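Local coordinates for protein glycosyl hydrolase (Bacteroides ovatus, PDB 3QC2) that belongs to a glycosyl hydrolase family whose members share a five-bladed beta-propeller fold, at residues Lys268-Ser271 against Gly272-Asp275; Glu314-Gly317 against Gln318-Asp321. All blocks are in the same frame, centred on the assembly; numbering follows the deposited sequence.

Interaction 1. Residues Lys268-Ser271 against Gly272-Asp275; sequences KNHS and GRGD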
loop_
_atom_site.group_PDB
_atom_site.type_symbol
_atom_site.label_atom_id
_atom_site.label_comp_id
_atom_site.label_asym_id
_atom_site.label_seq_id
_atom_site.Cartn_x
_atom_site.Cartn_y
_atom_site.Cartn_z
ATOM N N LYS A 268 9.043 9.923 1.133
ATOM C CA LYS A 268 9.726 10.411 -0.068
ATOM C C LYS A 268 10.683 11.515 0.347
ATOM O O LYS A 268 10.301 12.429 1.069
ATOM C CB LYS A 268 8.731 10.920 -1.107
ATOM C CG LYS A 268 9.379 11.292 -2.463
ATOM C CD LYS A 268 8.330 11.490 -3.552
ATOM C CE LYS A 268 8.971 11.875 -4.904
ATOM N NZ LYS A 268 7.957 11.942 -6.026
ATOM N N ASN A 269 11.926 11.428 -0.103
ATOM C CA ASN A 269 12.961 12.402 0.283
ATOM C C ASN A 269 12.895 13.694 -0.565
ATOM O O ASN A 269 12.934 13.640 -1.800
ATOM C CB ASN A 269 14.344 11.752 0.151
ATOM C CG ASN A 269 15.433 12.494 0.920
ATOM O OD1 ASN A 269 15.161 13.209 1.881
ATOM N ND2 ASN A 269 16.689 12.286 0.509
ATOM N N HIS A 270 12.795 14.843 0.111
ATOM C CA HIS A 270 12.722 16.145 -0.555
ATOM C C HIS A 270 14.140 16.548 -1.014
ATOM O O HIS A 270 15.092 16.403 -0.263
ATOM C CB HIS A 270 12.162 17.183 0.412
ATOM C CG HIS A 270 11.614 18.398 -0.251
ATOM N ND1 HIS A 270 12.409 19.333 -0.861
ATOM C CD2 HIS A 270 10.342 18.850 -0.373
ATOM C CE1 HIS A 270 11.658 20.302 -1.350
ATOM N NE2 HIS A 270 10.399 20.033 -1.070
ATOM N N SER A 271 14.274 17.052 -2.244
ATOM C CA SER A 271 15.612 17.426 -2.772
ATOM C C SER A 271 16.186 18.726 -2.168
ATOM O O SER A 271 17.408 18.931 -2.159
ATOM C CB SER A 271 15.586 17.501 -4.294
ATOM O OG SER A 271 14.538 18.319 -4.741
ATOM N N GLY A 272 15.310 19.582 -1.668
ATOM C CA GLY A 272 15.711 20.846 -1.048
ATOM C C GLY A 272 15.611 20.901 0.477
ATOM O O GLY A 272 16.354 21.663 1.125
ATOM N N ARG A 273 14.705 20.100 1.051
ATOM C CA ARG A 273 14.472 20.075 2.505
ATOM C C ARG A 273 14.693 18.681 3.124
ATOM O O ARG A 273 14.388 18.474 4.280
ATOM C CB ARG A 273 13.033 20.535 2.824
ATOM C CG ARG A 273 12.614 21.880 2.180
ATOM C CD ARG A 273 11.171 22.275 2.586
ATOM N NE ARG A 273 11.109 22.761 3.982
ATOM C CZ ARG A 273 11.092 24.063 4.358
ATOM N NH1 ARG A 273 11.092 25.049 3.448
ATOM N NH2 ARG A 273 11.055 24.381 5.661
ATOM N N GLY A 274 15.242 17.743 2.352
ATOM C CA GLY A 274 15.444 16.388 2.836
ATOM C C GLY A 274 16.803 16.092 3.411
ATOM O O GLY A 274 17.535 17.000 3.849
ATOM N N ASP A 275 17.127 14.798 3.424
ATOM C CA ASP A 275 18.386 14.300 3.928
ATOM C C ASP A 275 19.181 13.757 2.770
ATOM O O ASP A 275 18.790 12.762 2.142
ATOM C CB ASP A 275 18.139 13.193 4.948
ATOM C CG ASP A 275 19.420 12.698 5.617
ATOM O OD1 ASP A 275 20.523 13.230 5.332
ATOM O OD2 ASP A 275 19.315 11.773 6.441
#
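The amide of N269 reaches across the turn and takes hold of both polar backbone atoms of D275. OD1 accepts the backbone N of D275 at 3.0 Å, with the donor in the carbonyl plane and on a lone pair, while ND2 donates to the backbone O of D275 at 2.7 Å. ND2 approaches from above the D275 carbonyl plane, 42° out of it, so unlike the first bond this one does not use a lone pair. Asparagine suits the place because a short side chain carries an acceptor and a donor side by side, much as a neighbouring strand would offer them. With chi1 at -162° its CG stands beside the carbonyl carbon, which carries the amide toward the backbone of D275. Between the two ends sits G274, whose CA comes within 3.3 Å of N269 OD1 and 3.1 Å of H270 O, a closeness that the lack of a side chain permits. H270 turns its ring back over the bend, and ND1 accepts the backbone N of G272 (3.0 Å), nearly in the ring plane. Over one face of this ring lies the aliphatic part of R273, CG being 4.1 Å from the ring centroid in a CH-pi contact. All this belongs to the surface loop that follows strand 260-268 and leads to strand 283-290, its antiparallel neighbour in one sheet of the propeller. Farther out, the OG of S245 accepts from the backbone N of H270, and H246 meets the H270 ring. N269 ND2 has a second acceptor in the O of T279, and the charged ends of R273 and D275 are paired with D240 and R277.

Interaction 2. Residues Glu314-Gly317 against Gln318-Asp321; sequences EKSG and QYVD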
loop_
_atom_site.group_PDB
_atom_site.type_symbol
_atom_site.label_atom_id
_atom_site.label_comp_id
_atom_site.label_asym_id
_atom_site.label_seq_id
_atom_site.Cartn_x
_atom_site.Cartn_y
_atom_site.Cartn_z
ATOM N N GLU A 314 15.686 -3.867 -6.966
ATOM C CA GLU A 314 14.985 -2.684 -6.440
ATOM C C GLU A 314 15.493 -1.420 -7.145
ATOM O O GLU A 314 15.122 -0.304 -6.773
ATOM C CB GLU A 314 15.208 -2.572 -4.928
ATOM C CG GLU A 314 14.714 -3.783 -4.156
ATOM C CD GLU A 314 15.245 -3.873 -2.739
ATOM O OE1 GLU A 314 16.362 -3.399 -2.470
ATOM O OE2 GLU A 314 14.555 -4.464 -1.897
ATOM N N LYS A 315 16.347 -1.617 -8.169
ATOM C CA LYS A 315 16.944 -0.528 -8.954
ATOM C C LYS A 315 16.653 -0.727 -10.455
ATOM O O LYS A 315 16.298 -1.830 -10.895
ATOM C CB LYS A 315 18.457 -0.469 -8.704
ATOM C CG LYS A 315 18.835 -0.197 -7.224
ATOM C CD LYS A 315 20.329 -0.389 -6.956
ATOM C CE LYS A 315 20.654 -0.210 -5.474
ATOM N NZ LYS A 315 22.075 -0.522 -5.157
ATOM N N SER A 316 16.793 0.347 -11.224
ATOM C CA SER A 316 16.553 0.306 -12.665
ATOM C C SER A 316 17.351 1.407 -13.366
ATOM O O SER A 316 18.069 2.164 -12.720
ATOM C CB SER A 316 15.053 0.472 -12.950
ATOM O OG SER A 316 14.559 1.702 -12.445
ATOM N N GLY A 317 17.242 1.472 -14.690
ATOM C CA GLY A 317 17.891 2.544 -15.458
ATOM C C GLY A 317 17.216 3.887 -15.134
ATOM O O GLY A 317 17.853 4.934 -15.159
ATOM N N GLN A 318 15.913 3.823 -14.829
ATOM C CA GLN A 318 15.109 4.984 -14.466
ATOM C C GLN A 318 15.494 5.476 -13.036
ATOM O O GLN A 318 15.654 6.688 -12.806
ATOM C CB GLN A 318 13.610 4.607 -14.525
ATOM C CG GLN A 318 12.617 5.777 -14.336
ATOM C CD GLN A 318 11.132 5.310 -14.304
ATOM O OE1 GLN A 318 10.833 4.102 -14.164
ATOM N NE2 GLN A 318 10.210 6.268 -14.422
ATOM N N TYR A 319 15.622 4.524 -12.093
ATOM C CA TYR A 319 16.028 4.824 -10.714
ATOM C C TYR A 319 17.335 4.092 -10.419
ATOM O O TYR A 319 17.330 2.949 -9.916
ATOM C CB TYR A 319 14.955 4.401 -9.713
ATOM C CG TYR A 319 13.597 5.015 -9.960
ATOM C CD1 TYR A 319 13.331 6.339 -9.602
ATOM C CD2 TYR A 319 12.565 4.262 -10.533
ATOM C CE1 TYR A 319 12.075 6.903 -9.821
ATOM C CE2 TYR A 319 11.311 4.811 -10.757
ATOM C CZ TYR A 319 11.065 6.127 -10.402
ATOM O OH TYR A 319 9.822 6.663 -10.622
ATOM N N VAL A 320 18.454 4.758 -10.730
ATOM C CA VAL A 320 19.811 4.193 -10.545
ATOM C C VAL A 320 20.088 3.706 -9.123
ATOM O O VAL A 320 20.711 2.655 -8.935
ATOM C CB VAL A 320 20.907 5.224 -10.960
ATOM C CG1 VAL A 320 22.315 4.746 -10.527
ATOM C CG2 VAL A 320 20.854 5.461 -12.447
ATOM N N ASP A 321 19.626 4.474 -8.133
ATOM C CA ASP A 321 19.824 4.132 -6.709
ATOM C C ASP A 321 18.587 3.461 -6.102
ATOM O O ASP A 321 18.509 3.270 -4.890
ATOM C CB ASP A 321 20.211 5.383 -5.920
ATOM C CG ASP A 321 21.506 6.001 -6.419
ATOM O OD1 ASP A 321 22.474 5.241 -6.655
ATOM O OD2 ASP A 321 21.556 7.246 -6.570
HETATM O O HOH W 1 12.087 1.657 -13.066
#
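A tight beta turn, with G317 and Q318 at its corners in helix-like backbone conformations, reverses the chain in the surface loop between strands 298-301 and 324-332 of the propeller. S316 and Y319 flank the corner and are joined twice. The backbone N of S316 donates to the O of Y319 at 3.0 Å, almost straight (171°) but from well above the carbonyl plane. In return the backbone N of Y319 donates to S316 OG, also at 3.0 Å. Serine fits here because its hydroxyl is small and close to the main chain: with chi1 at 60°, OG stands between the backbone N and the carbonyl carbon and leans in over the turn. The hydroxyl then donates to a water, which passes a hydrogen bond on to Q318 OE1 at 3.0 Å, consistent with the extended glutamine chain being tied back to the turn at its far end. On its way, Q318 CG lies over one face of the Y319 ring, near its rim, and Y319 CD2 comes to 3.8 Å from S316 OG. On the outgoing side the methylenes of K315 run along the backbone of V320 and D321, CD lying 3.7 Å from V320 O; K315 NZ and D321 OD1 remain 6.0 Å apart, so any attraction between them is probably weak. Before the turn, the buried carboxylate of E314 forms a salt bridge with R21 and accepts from Y340. Because the S316 hydroxyl accepts from Y319 N and donates to the water, these two partners together should restrict its rotation at this surface turn.

Strand 260-268 runs into interaction 1, which closes the first bend of the loop leading to strand 283-290. The chain then passes through strand 298-301 before interaction 2 turns it back within the loop ahead of strand 324-332. The two contacts therefore follow in series, neither nesting nor crossing, with centres about 18 Å apart and nearest atoms about 7 Å apart. T279, farther along the loop that interaction 1 opens, bridges the interval, since D321 packs on it. Interaction 1 thus belongs to a connection inside one sheet, whereas 314-321 lies in the passage onward to the final strands and reaches back to the N-terminal part of the chain.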